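Local coordinates for protein histidine--tRNA ligase (Thermus thermophilus, PDB 1ADY) that catalyses the ATP-dependent attachment of L-histidine to tRNA(His), releasing AMP and diphosphate, as a homodimeric class II aminoacyl-tRNA synthetase, at residues 39-44 and 83-88; 62-67 and 112-117; 77-82 and 108-113. One frame throughout, in Å; residues are numbered along the deposited sequence.

Contact 1 of 3, residues 39-44 and 83-88. With HAM (histidyl-adenosine monophosphate), chain F.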
loop_
_atom_site.group_PDB
_atom_site.type_symbol
_atom_site.label_atom_id
_atom_site.label_comp_id
_atom_site.label_asym_id
_atom_site.label_seq_id
_atom_site.Cartn_x
_atom_site.Cartn_y
_atom_site.Cartn_z
ATOM N N LEU A 39 9.139 -4.401 -6.223
ATOM C CA LEU A 39 9.829 -4.767 -4.990
ATOM C C LEU A 39 9.383 -3.752 -3.944
ATOM O O LEU A 39 9.575 -2.545 -4.126
ATOM C CB LEU A 39 11.342 -4.653 -5.193
ATOM C CG LEU A 39 12.414 -5.051 -4.159
ATOM C CD1 LEU A 39 12.172 -4.431 -2.790
ATOM C CD2 LEU A 39 12.510 -6.544 -4.059
ATOM N N VAL A 40 8.788 -4.233 -2.855
ATOM C CA VAL A 40 8.325 -3.343 -1.793
ATOM C C VAL A 40 9.152 -3.509 -0.521
ATOM O O VAL A 40 9.245 -4.602 0.035
ATOM C CB VAL A 40 6.823 -3.561 -1.457
ATOM C CG1 VAL A 40 6.319 -2.426 -0.565
ATOM C CG2 VAL A 40 5.996 -3.634 -2.729
ATOM N N THR A 41 9.776 -2.424 -0.083
ATOM C CA THR A 41 10.588 -2.456 1.118
ATOM C C THR A 41 9.757 -2.048 2.332
ATOM O O THR A 41 8.676 -1.461 2.187
ATOM C CB THR A 41 11.805 -1.521 0.994
ATOM O OG1 THR A 41 11.366 -0.205 0.634
ATOM C CG2 THR A 41 12.766 -2.039 -0.056
ATOM N N PRO A 42 10.227 -2.408 3.541
ATOM C CA PRO A 42 9.549 -2.088 4.798
ATOM C C PRO A 42 9.392 -0.586 5.003
ATOM O O PRO A 42 10.165 0.205 4.465
ATOM C CB PRO A 42 10.485 -2.688 5.840
ATOM C CG PRO A 42 11.041 -3.874 5.131
ATOM C CD PRO A 42 11.375 -3.294 3.791
ATOM N N ILE A 43 8.397 -0.206 5.800
ATOM C CA ILE A 43 8.116 1.192 6.107
ATOM C C ILE A 43 9.282 1.861 6.845
ATOM O O ILE A 43 9.445 3.084 6.789
ATOM C CB ILE A 43 6.812 1.309 6.935
ATOM C CG1 ILE A 43 5.616 0.900 6.073
ATOM C CG2 ILE A 43 6.623 2.723 7.483
ATOM C CD1 ILE A 43 5.297 1.861 4.943
ATOM N N PHE A 44 10.079 1.067 7.552
ATOM C CA PHE A 44 11.228 1.600 8.269
ATOM C C PHE A 44 12.476 0.741 8.089
ATOM O O PHE A 44 12.397 -0.466 7.818
ATOM C CB PHE A 44 10.913 1.821 9.762
ATOM C CG PHE A 44 10.258 0.644 10.443
ATOM C CD1 PHE A 44 10.935 -0.563 10.605
ATOM C CD2 PHE A 44 8.965 0.753 10.944
ATOM C CE1 PHE A 44 10.338 -1.641 11.255
ATOM C CE2 PHE A 44 8.356 -0.320 11.598
ATOM C CZ PHE A 44 9.046 -1.519 11.752
ATOM N N THR A 83 15.305 5.130 -2.746
ATOM C CA THR A 83 16.570 4.667 -3.314
ATOM C C THR A 83 17.500 3.889 -2.391
ATOM O O THR A 83 17.863 2.752 -2.682
ATOM C CB THR A 83 17.370 5.832 -3.878
ATOM O OG1 THR A 83 16.494 6.717 -4.575
ATOM C CG2 THR A 83 18.454 5.323 -4.796
ATOM N N ALA A 84 17.886 4.516 -1.288
ATOM C CA ALA A 84 18.781 3.893 -0.333
ATOM C C ALA A 84 18.268 2.497 0.020
ATOM O O ALA A 84 19.017 1.516 -0.023
ATOM C CB ALA A 84 18.890 4.754 0.904
ATOM N N ALA A 85 16.968 2.400 0.277
ATOM C CA ALA A 85 16.337 1.134 0.626
ATOM C C ALA A 85 16.458 0.133 -0.511
ATOM O O ALA A 85 16.815 -1.026 -0.292
ATOM C CB ALA A 85 14.872 1.353 0.979
ATOM N N MET A 86 16.175 0.586 -1.727
ATOM C CA MET A 86 16.251 -0.277 -2.902
ATOM C C MET A 86 17.656 -0.849 -3.043
ATOM O O MET A 86 17.836 -2.028 -3.366
ATOM C CB MET A 86 15.869 0.504 -4.161
ATOM C CG MET A 86 14.426 0.972 -4.175
ATOM S SD MET A 86 13.278 -0.366 -4.524
ATOM C CE MET A 86 12.479 0.283 -6.030
ATOM N N VAL A 87 18.648 -0.016 -2.757
ATOM C CA VAL A 87 20.037 -0.431 -2.843
ATOM C C VAL A 87 20.345 -1.428 -1.732
ATOM O O VAL A 87 21.048 -2.423 -1.943
ATOM C CB VAL A 87 20.969 0.778 -2.744
ATOM C CG1 VAL A 87 22.407 0.329 -2.782
ATOM C CG2 VAL A 87 20.685 1.741 -3.884
ATOM N N ARG A 88 19.784 -1.165 -0.559
ATOM C CA ARG A 88 19.962 -2.024 0.609
ATOM C C ARG A 88 19.421 -3.405 0.253
ATOM O O ARG A 88 20.060 -4.431 0.506
ATOM C CB ARG A 88 19.193 -1.425 1.798
ATOM C CG ARG A 88 19.416 -2.086 3.162
ATOM C CD ARG A 88 18.503 -3.283 3.390
ATOM N NE ARG A 88 17.091 -2.925 3.263
ATOM C CZ ARG A 88 16.151 -3.754 2.817
ATOM N NH1 ARG A 88 16.466 -4.991 2.458
ATOM N NH2 ARG A 88 14.901 -3.334 2.693
HETATM P P HAM F . 13.188 13.838 -3.922
HETATM O O1P HAM F . 13.592 13.834 -2.500
HETATM O O2P HAM F . 13.627 15.017 -4.699
HETATM O O3P HAM F . 13.693 12.453 -4.567
HETATM O "O5'" HAM F . 11.598 13.837 -4.093
HETATM C "C5'" HAM F . 11.045 13.457 -5.353
HETATM C "C4'" HAM F . 9.576 13.817 -5.451
HETATM O "O4'" HAM F . 8.890 13.399 -4.260
HETATM C "C3'" HAM F . 9.360 15.316 -5.517
HETATM O "O3'" HAM F . 9.487 15.878 -6.826
HETATM C "C2'" HAM F . 7.906 15.386 -5.095
HETATM O "O2'" HAM F . 7.004 15.068 -6.172
HETATM C "C1'" HAM F . 7.834 14.331 -4.000
HETATM N N9 HAM F . 7.953 14.841 -2.619
HETATM C C8 HAM F . 9.077 15.038 -1.905
HETATM N N7 HAM F . 8.822 15.609 -0.721
HETATM C C5 HAM F . 7.495 15.744 -0.739
HETATM C C6 HAM F . 6.731 16.327 0.285
HETATM N N6 HAM F . 7.298 16.799 1.361
HETATM N N1 HAM F . 5.395 16.344 0.091
HETATM C C2 HAM F . 4.857 15.863 -1.029
HETATM N N3 HAM F . 5.585 15.344 -2.019
HETATM C C4 HAM F . 6.928 15.271 -1.870
HETATM C C HAM F . 13.917 11.132 -4.057
HETATM O O HAM F . 13.339 10.757 -3.051
HETATM C CA HAM F . 14.918 10.196 -4.728
HETATM N N HAM F . 15.167 9.034 -3.898
HETATM C CB HAM F . 14.408 9.754 -6.108
HETATM C CG HAM F . 15.346 8.822 -6.814
HETATM C CD2 HAM F . 15.214 7.521 -7.165
HETATM N ND1 HAM F . 16.637 9.177 -7.142
HETATM C CE1 HAM F . 17.266 8.127 -7.636
HETATM N NE2 HAM F . 16.429 7.107 -7.655
#

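Contact 2 of 3, residues 62-67 and 112-117. With HAM (histidyl-adenosine monophosphate), chain F.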
loop_
_atom_site.group_PDB
_atom_site.type_symbol
_atom_site.label_atom_id
_atom_site.label_comp_id
_atom_site.label_asym_id
_atom_site.label_seq_id
_atom_site.Cartn_x
_atom_site.Cartn_y
_atom_site.Cartn_z
ATOM N N ARG A 62 19.404 15.442 8.737
ATOM C CA ARG A 62 19.617 16.325 9.875
ATOM C C ARG A 62 18.410 16.767 10.695
ATOM O O ARG A 62 18.542 16.986 11.901
ATOM C CB ARG A 62 20.425 17.550 9.446
ATOM C CG ARG A 62 21.912 17.278 9.260
ATOM C CD ARG A 62 22.648 18.521 8.794
ATOM N NE ARG A 62 22.469 19.652 9.705
ATOM C CZ ARG A 62 21.782 20.751 9.406
ATOM N NH1 ARG A 62 21.202 20.875 8.218
ATOM N NH2 ARG A 62 21.670 21.726 10.300
ATOM N N LYS A 63 17.240 16.893 10.078
ATOM C CA LYS A 63 16.076 17.350 10.834
ATOM C C LYS A 63 14.694 16.999 10.287
ATOM O O LYS A 63 13.697 17.586 10.715
ATOM C CB LYS A 63 16.157 18.869 11.017
ATOM C CG LYS A 63 16.245 19.648 9.708
ATOM C CD LYS A 63 15.995 21.129 9.934
ATOM C CE LYS A 63 16.056 21.911 8.631
ATOM N NZ LYS A 63 15.613 23.321 8.826
ATOM N N GLU A 64 14.612 16.038 9.373
ATOM C CA GLU A 64 13.320 15.674 8.802
ATOM C C GLU A 64 13.029 14.179 8.821
ATOM O O GLU A 64 12.168 13.700 8.081
ATOM C CB GLU A 64 13.210 16.200 7.368
ATOM C CG GLU A 64 13.333 17.713 7.245
ATOM C CD GLU A 64 13.180 18.223 5.818
ATOM O OE1 GLU A 64 13.124 17.399 4.878
ATOM O OE2 GLU A 64 13.117 19.462 5.640
ATOM N N MET A 65 13.705 13.441 9.690
ATOM C CA MET A 65 13.491 12.003 9.750
ATOM C C MET A 65 12.732 11.546 10.982
ATOM O O MET A 65 13.145 11.824 12.107
ATOM C CB MET A 65 14.822 11.258 9.673
ATOM C CG MET A 65 15.576 11.473 8.379
ATOM S SD MET A 65 16.873 10.266 8.127
ATOM C CE MET A 65 17.776 10.398 9.657
ATOM N N PHE A 66 11.621 10.846 10.771
ATOM C CA PHE A 66 10.841 10.324 11.884
ATOM C C PHE A 66 11.594 9.097 12.360
ATOM O O PHE A 66 11.434 8.011 11.812
ATOM C CB PHE A 66 9.435 9.940 11.429
ATOM C CG PHE A 66 8.535 11.115 11.189
ATOM C CD1 PHE A 66 8.288 12.033 12.200
ATOM C CD2 PHE A 66 7.926 11.299 9.953
ATOM C CE1 PHE A 66 7.449 13.119 11.986
ATOM C CE2 PHE A 66 7.083 12.384 9.725
ATOM C CZ PHE A 66 6.843 13.296 10.746
ATOM N N THR A 67 12.480 9.299 13.323
ATOM C CA THR A 67 13.285 8.216 13.862
ATOM C C THR A 67 12.896 7.927 15.308
ATOM O O THR A 67 12.565 8.844 16.065
ATOM C CB THR A 67 14.801 8.533 13.730
ATOM O OG1 THR A 67 15.571 7.554 14.438
ATOM C CG2 THR A 67 15.119 9.920 14.256
ATOM N N ARG A 112 8.352 12.434 5.896
ATOM C CA ARG A 112 9.333 13.486 6.107
ATOM C C ARG A 112 8.834 14.429 7.189
ATOM O O ARG A 112 7.772 15.036 7.053
ATOM C CB ARG A 112 9.591 14.266 4.814
ATOM C CG ARG A 112 11.035 14.190 4.342
ATOM C CD ARG A 112 11.191 13.256 3.163
ATOM N NE ARG A 112 11.010 13.966 1.899
ATOM C CZ ARG A 112 11.642 13.660 0.767
ATOM N NH1 ARG A 112 12.499 12.645 0.722
ATOM N NH2 ARG A 112 11.459 14.410 -0.308
ATOM N N ALA A 113 9.615 14.554 8.257
ATOM C CA ALA A 113 9.266 15.404 9.393
ATOM C C ALA A 113 9.493 16.884 9.143
ATOM O O ALA A 113 10.271 17.523 9.848
ATOM C CB ALA A 113 10.035 14.967 10.631
ATOM N N GLU A 114 8.804 17.441 8.157
ATOM C CA GLU A 114 8.960 18.854 7.864
ATOM C C GLU A 114 7.629 19.566 8.020
ATOM O O GLU A 114 6.567 18.954 7.863
ATOM C CB GLU A 114 9.519 19.054 6.454
ATOM C CG GLU A 114 8.551 18.723 5.340
ATOM C CD GLU A 114 9.253 18.459 4.015
ATOM O OE1 GLU A 114 10.226 19.182 3.696
ATOM O OE2 GLU A 114 8.841 17.517 3.319
ATOM N N ARG A 115 7.684 20.854 8.336
ATOM C CA ARG A 115 6.473 21.663 8.521
ATOM C C ARG A 115 5.694 21.693 7.212
ATOM O O ARG A 115 6.177 22.204 6.193
ATOM C CB ARG A 115 6.845 23.070 8.977
ATOM C CG ARG A 115 7.779 23.074 10.174
ATOM C CD ARG A 115 8.168 24.472 10.572
ATOM N NE ARG A 115 9.333 24.464 11.452
ATOM C CZ ARG A 115 9.770 25.530 12.109
ATOM N NH1 ARG A 115 9.126 26.689 11.992
ATOM N NH2 ARG A 115 10.866 25.436 12.853
ATOM N N PRO A 116 4.447 21.169 7.241
ATOM C CA PRO A 116 3.591 21.115 6.054
ATOM C C PRO A 116 3.064 22.442 5.537
ATOM O O PRO A 116 2.844 23.404 6.298
ATOM C CB PRO A 116 2.428 20.196 6.477
ATOM C CG PRO A 116 2.716 19.788 7.914
ATOM C CD PRO A 116 3.661 20.851 8.444
ATOM N N GLN A 117 2.834 22.448 4.229
ATOM C CA GLN A 117 2.296 23.583 3.500
ATOM C C GLN A 117 1.796 23.004 2.185
ATOM O O GLN A 117 1.849 21.777 2.010
ATOM C CB GLN A 117 3.337 24.681 3.301
ATOM C CG GLN A 117 4.478 24.378 2.361
ATOM C CD GLN A 117 5.379 25.584 2.266
ATOM O OE1 GLN A 117 5.471 26.369 3.218
ATOM N NE2 GLN A 117 6.030 25.764 1.123
HETATM P P HAM F . 13.188 13.838 -3.922
HETATM O O1P HAM F . 13.592 13.834 -2.500
HETATM O O2P HAM F . 13.627 15.017 -4.699
HETATM O O3P HAM F . 13.693 12.453 -4.567
HETATM O "O5'" HAM F . 11.598 13.837 -4.093
HETATM C "C5'" HAM F . 11.045 13.457 -5.353
HETATM C "C4'" HAM F . 9.576 13.817 -5.451
HETATM O "O4'" HAM F . 8.890 13.399 -4.260
HETATM C "C3'" HAM F . 9.360 15.316 -5.517
HETATM O "O3'" HAM F . 9.487 15.878 -6.826
HETATM C "C2'" HAM F . 7.906 15.386 -5.095
HETATM O "O2'" HAM F . 7.004 15.068 -6.172
HETATM C "C1'" HAM F . 7.834 14.331 -4.000
HETATM N N9 HAM F . 7.953 14.841 -2.619
HETATM C C8 HAM F . 9.077 15.038 -1.905
HETATM N N7 HAM F . 8.822 15.609 -0.721
HETATM C C5 HAM F . 7.495 15.744 -0.739
HETATM C C6 HAM F . 6.731 16.327 0.285
HETATM N N6 HAM F . 7.298 16.799 1.361
HETATM N N1 HAM F . 5.395 16.344 0.091
HETATM C C2 HAM F . 4.857 15.863 -1.029
HETATM N N3 HAM F . 5.585 15.344 -2.019
HETATM C C4 HAM F . 6.928 15.271 -1.870
HETATM C C HAM F . 13.917 11.132 -4.057
HETATM O O HAM F . 13.339 10.757 -3.051
HETATM C CA HAM F . 14.918 10.196 -4.728
HETATM N N HAM F . 15.167 9.034 -3.898
HETATM C CB HAM F . 14.408 9.754 -6.108
HETATM C CG HAM F . 15.346 8.822 -6.814
HETATM C CD2 HAM F . 15.214 7.521 -7.165
HETATM N ND1 HAM F . 16.637 9.177 -7.142
HETATM C CE1 HAM F . 17.266 8.127 -7.636
HETATM N NE2 HAM F . 16.429 7.107 -7.655
#

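Contact 3 of 3, residues 77-82 and 108-113. With HAM (histidyl-adenosine monophosphate), chain F.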
loop_
_atom_site.group_PDB
_atom_site.type_symbol
_atom_site.label_atom_id
_atom_site.label_comp_id
_atom_site.label_asym_id
_atom_site.label_seq_id
_atom_site.Cartn_x
_atom_site.Cartn_y
_atom_site.Cartn_z
ATOM N N THR A 77 14.125 4.218 11.521
ATOM C CA THR A 77 13.599 5.454 10.962
ATOM C C THR A 77 12.559 5.198 9.874
ATOM O O THR A 77 12.681 4.267 9.066
ATOM C CB THR A 77 14.724 6.343 10.402
ATOM O OG1 THR A 77 15.668 6.626 11.442
ATOM C CG2 THR A 77 14.165 7.653 9.890
ATOM N N LEU A 78 11.504 6.002 9.911
ATOM C CA LEU A 78 10.424 5.931 8.944
ATOM C C LEU A 78 10.974 6.386 7.606
ATOM O O LEU A 78 11.427 7.521 7.469
ATOM C CB LEU A 78 9.280 6.853 9.370
ATOM C CG LEU A 78 7.999 6.216 9.922
ATOM C CD1 LEU A 78 8.332 5.145 10.944
ATOM C CD2 LEU A 78 7.107 7.290 10.524
ATOM N N ARG A 79 10.968 5.474 6.642
ATOM C CA ARG A 79 11.461 5.733 5.294
ATOM C C ARG A 79 11.041 7.085 4.705
ATOM O O ARG A 79 9.851 7.353 4.515
ATOM C CB ARG A 79 11.038 4.577 4.377
ATOM C CG ARG A 79 10.715 4.955 2.950
ATOM C CD ARG A 79 9.311 4.499 2.583
ATOM N NE ARG A 79 9.249 3.070 2.299
ATOM C CZ ARG A 79 8.214 2.469 1.720
ATOM N NH1 ARG A 79 7.148 3.172 1.360
ATOM N NH2 ARG A 79 8.256 1.165 1.480
ATOM N N PRO A 80 12.020 7.976 4.467
ATOM C CA PRO A 80 11.776 9.308 3.901
ATOM C C PRO A 80 11.954 9.329 2.379
ATOM O O PRO A 80 11.483 10.249 1.705
ATOM C CB PRO A 80 12.846 10.153 4.582
ATOM C CG PRO A 80 14.003 9.225 4.626
ATOM C CD PRO A 80 13.384 7.888 5.026
ATOM N N GLU A 81 12.611 8.294 1.853
ATOM C CA GLU A 81 12.901 8.168 0.431
ATOM C C GLU A 81 13.227 6.703 0.125
ATOM O O GLU A 81 13.686 5.977 1.001
ATOM C CB GLU A 81 14.049 9.124 0.073
ATOM C CG GLU A 81 14.965 8.701 -1.040
ATOM C CD GLU A 81 16.168 7.929 -0.551
ATOM O OE1 GLU A 81 16.615 8.156 0.592
ATOM O OE2 GLU A 81 16.673 7.094 -1.313
ATOM N N GLY A 82 13.019 6.283 -1.119
ATOM C CA GLY A 82 13.235 4.890 -1.478
ATOM C C GLY A 82 14.558 4.344 -1.985
ATOM O O GLY A 82 14.901 3.202 -1.692
ATOM N N GLY A 108 4.502 3.692 -2.749
ATOM C CA GLY A 108 4.148 3.608 -1.344
ATOM C C GLY A 108 4.280 4.927 -0.622
ATOM O O GLY A 108 4.541 5.961 -1.246
ATOM N N PRO A 109 4.014 4.940 0.687
ATOM C CA PRO A 109 4.114 6.169 1.473
ATOM C C PRO A 109 5.543 6.473 1.922
ATOM O O PRO A 109 6.343 5.563 2.155
ATOM C CB PRO A 109 3.201 5.874 2.660
ATOM C CG PRO A 109 3.428 4.406 2.884
ATOM C CD PRO A 109 3.392 3.857 1.472
ATOM N N MET A 110 5.851 7.762 2.022
ATOM C CA MET A 110 7.156 8.228 2.463
ATOM C C MET A 110 6.854 9.227 3.567
ATOM O O MET A 110 5.850 9.943 3.501
ATOM C CB MET A 110 7.895 8.927 1.331
ATOM C CG MET A 110 8.234 8.046 0.147
ATOM S SD MET A 110 9.488 6.818 0.515
ATOM C CE MET A 110 9.248 5.685 -0.853
ATOM N N PHE A 111 7.733 9.302 4.555
ATOM C CA PHE A 111 7.518 10.189 5.689
ATOM C C PHE A 111 8.674 11.146 5.923
ATOM O O PHE A 111 9.818 10.731 6.146
ATOM C CB PHE A 111 7.274 9.349 6.943
ATOM C CG PHE A 111 6.524 8.074 6.667
ATOM C CD1 PHE A 111 5.131 8.061 6.650
ATOM C CD2 PHE A 111 7.217 6.904 6.359
ATOM C CE1 PHE A 111 4.438 6.906 6.326
ATOM C CE2 PHE A 111 6.533 5.741 6.034
ATOM C CZ PHE A 111 5.140 5.739 6.015
ATOM N N ARG A 112 8.352 12.434 5.896
ATOM C CA ARG A 112 9.333 13.486 6.107
ATOM C C ARG A 112 8.834 14.429 7.189
ATOM O O ARG A 112 7.772 15.036 7.053
ATOM C CB ARG A 112 9.591 14.266 4.814
ATOM C CG ARG A 112 11.035 14.190 4.342
ATOM C CD ARG A 112 11.191 13.256 3.163
ATOM N NE ARG A 112 11.010 13.966 1.899
ATOM C CZ ARG A 112 11.642 13.660 0.767
ATOM N NH1 ARG A 112 12.499 12.645 0.722
ATOM N NH2 ARG A 112 11.459 14.410 -0.308
ATOM N N ALA A 113 9.615 14.554 8.257
ATOM C CA ALA A 113 9.266 15.404 9.393
ATOM C C ALA A 113 9.493 16.884 9.143
ATOM O O ALA A 113 10.271 17.523 9.848
ATOM C CB ALA A 113 10.035 14.967 10.631
HETATM P P HAM F . 13.188 13.838 -3.922
HETATM O O1P HAM F . 13.592 13.834 -2.500
HETATM O O2P HAM F . 13.627 15.017 -4.699
HETATM O O3P HAM F . 13.693 12.453 -4.567
HETATM O "O5'" HAM F . 11.598 13.837 -4.093
HETATM C "C5'" HAM F . 11.045 13.457 -5.353
HETATM C "C4'" HAM F . 9.576 13.817 -5.451
HETATM O "O4'" HAM F . 8.890 13.399 -4.260
HETATM C "C3'" HAM F . 9.360 15.316 -5.517
HETATM O "O3'" HAM F . 9.487 15.878 -6.826
HETATM C "C2'" HAM F . 7.906 15.386 -5.095
HETATM O "O2'" HAM F . 7.004 15.068 -6.172
HETATM C "C1'" HAM F . 7.834 14.331 -4.000
HETATM N N9 HAM F . 7.953 14.841 -2.619
HETATM C C8 HAM F . 9.077 15.038 -1.905
HETATM N N7 HAM F . 8.822 15.609 -0.721
HETATM C C5 HAM F . 7.495 15.744 -0.739
HETATM C C6 HAM F . 6.731 16.327 0.285
HETATM N N6 HAM F . 7.298 16.799 1.361
HETATM N N1 HAM F . 5.395 16.344 0.091
HETATM C C2 HAM F . 4.857 15.863 -1.029
HETATM N N3 HAM F . 5.585 15.344 -2.019
HETATM C C4 HAM F . 6.928 15.271 -1.870
HETATM C C HAM F . 13.917 11.132 -4.057
HETATM O O HAM F . 13.339 10.757 -3.051
HETATM C CA HAM F . 14.918 10.196 -4.728
HETATM N N HAM F . 15.167 9.034 -3.898
HETATM C CB HAM F . 14.408 9.754 -6.108
HETATM C CG HAM F . 15.346 8.822 -6.814
HETATM C CD2 HAM F . 15.214 7.521 -7.165
HETATM N ND1 HAM F . 16.637 9.177 -7.142
HETATM C CE1 HAM F . 17.266 8.127 -7.636
HETATM N NE2 HAM F . 16.429 7.107 -7.655
#

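Contact 1 of 3, residues 39-44 and 83-88
Thr41 meets Ala85 and Arg88 on the helix 83-92. CB stands 4.0 Å from Arg88 NH2. Beyond it, OG1 lies between the backbone N and the carbonyl carbon (chi1 54°), which aims it at the helix, 3.9 Å from Ala85 CB. The methyl CG2, beside the backbone N, comes 3.7 Å from Arg88 NH2 and also brushes the Ala85 methyl. The small alanine lets the helix come close to the threonine. Pro42 continues the same surface, its CD 3.7 Å from Arg88 NH2. At the other end Met86 SD approaches the chain, 4.3 Å from Leu39 O.

Arg88 bends at chi2 and chi3 to bring its guanidinium alongside these aliphatic groups, while its charge is paired with Glu45 and Glu92 of its own chain and with Asp11 of the second subunit. At the helix start, Thr83 OG1 accepts a 2.8 Å hydrogen bond from the amino N of the histidyl-adenylate. The segment 39-44 is consistent with the strand and proline of class II motif 1, at the dimer interface. The segments meet through van der Waals contacts alone, with the Glu45 salt bridge just beyond them and the Asp11 pair tying the helix to the neighbouring chain.

Contact 2 of 3, residues 62-67 and 112-117
Glu64 and Ala113 are joined by the one backbone hydrogen bond of the contact, Ala113 N to Glu64 O at 2.7 Å. It is fairly straight at nitrogen (159°), yet the donor stands well above the carbonyl plane, 48° out of it. Arg112 CA adds a CA-H...O contact to the same oxygen, and Ala113, centre of an inverse gamma turn, bends the chain here.

The apolar part is a CH-pi contact: Ala113 CB sits over one face of the Phe66 ring, 3.6 Å from its centroid. With CG anti to the carbonyl carbon (chi1 -75°), the ring reaches across to the turn, and it also meets Phe44 of the second subunit edge-to-face. An alanine at Phe66 would probably leave the Ala113 methyl without its aromatic cover and open a gap beside that neighbouring ring.

Arg112 and Glu114 turn to the histidyl-adenylate. Arg112 NH2 gives a hydrogen bond to O1P (3.1 Å), with the phosphate oxygen in the guanidinium plane, and lies 2.9 Å from adenine N7. Glu114 OE2 is 2.6 Å from the adenine N6. Glu64 OE2 and Glu114 OE1, both acceptors, are 3.5 Å apart.

Phe-Arg-Ala-Glu is consistent with the class II motif 2 signature, in which arginine faces the phosphate and glutamate the adenine; the close carboxylates are a like-charge pair that the nearby Arg112 would probably ease.

Contact 3 of 3, residues 77-82 and 108-113
The ring of Phe111 is sandwiched between Leu78 and Pro109: Leu78 CD2 lies over one face, 4.0 Å from Phe111 CG, and the carbonyl carbon of Pro109 lies over the opposite face, towards the rim. A flat ring suits this slot, and Ile43 of the second subunit packs on it too. The guanidinium of Arg79 is met at its edge, where NH1 gives a 2.6 Å hydrogen bond to Pro109 O, the acceptor close to the guanidinium plane. On Arg112, Glu81 CB adds a neighbour at the guanidinium edge, 3.9 Å from NH1, and Pro80 O approaches obliquely.

Bends at chi2 (-124°) and chi3 (-78°) curl Arg79 towards strand 102-111, where its CD packs against the thioether of Met110, 3.6 Å from CE. The flexible methionine can follow this curve, and the same CE reaches Gly82 N at 3.8 Å. Arg79 also supplies the main-chain link, its O accepting a nearly linear bond (167°) from Phe111 N at 2.9 Å. Next to it Pro80 CA makes a CA-H...O contact with Phe111 O.

Glu81 leads away from the strand, and its OE2 caps Ala84 N at the start of helix 83-92. Arg79 thus grips the end of strand 102-111 with two hydrogen bonds, one from main chain and one from side chain, and holds the segment 77-82 against the strand that carries Arg112 into the active site.

How the contacts relate
Contact 3 lies between the other two, its centre about 10 Å from that of contact 1 and 9 Å from that of contact 2, whose own centres are about 19 Å apart. Along the chain come 39-44, 62-67, 77-82 and 83-88, then the overlapping 108-113 and 112-117, so contact 1 interleaves with both others while contacts 2 and 3 end on the same stretch and share Arg112 and Ala113. Strands 37-40 and 102-111 are neighbours in the large mixed sheet; 44-46, 75-78 and 67-69 form a small antiparallel one beside it. All three contacts touch the histidyl-adenylate within the catalytic region, joining motif 1-like dimer elements to the motif 2-like substrate site.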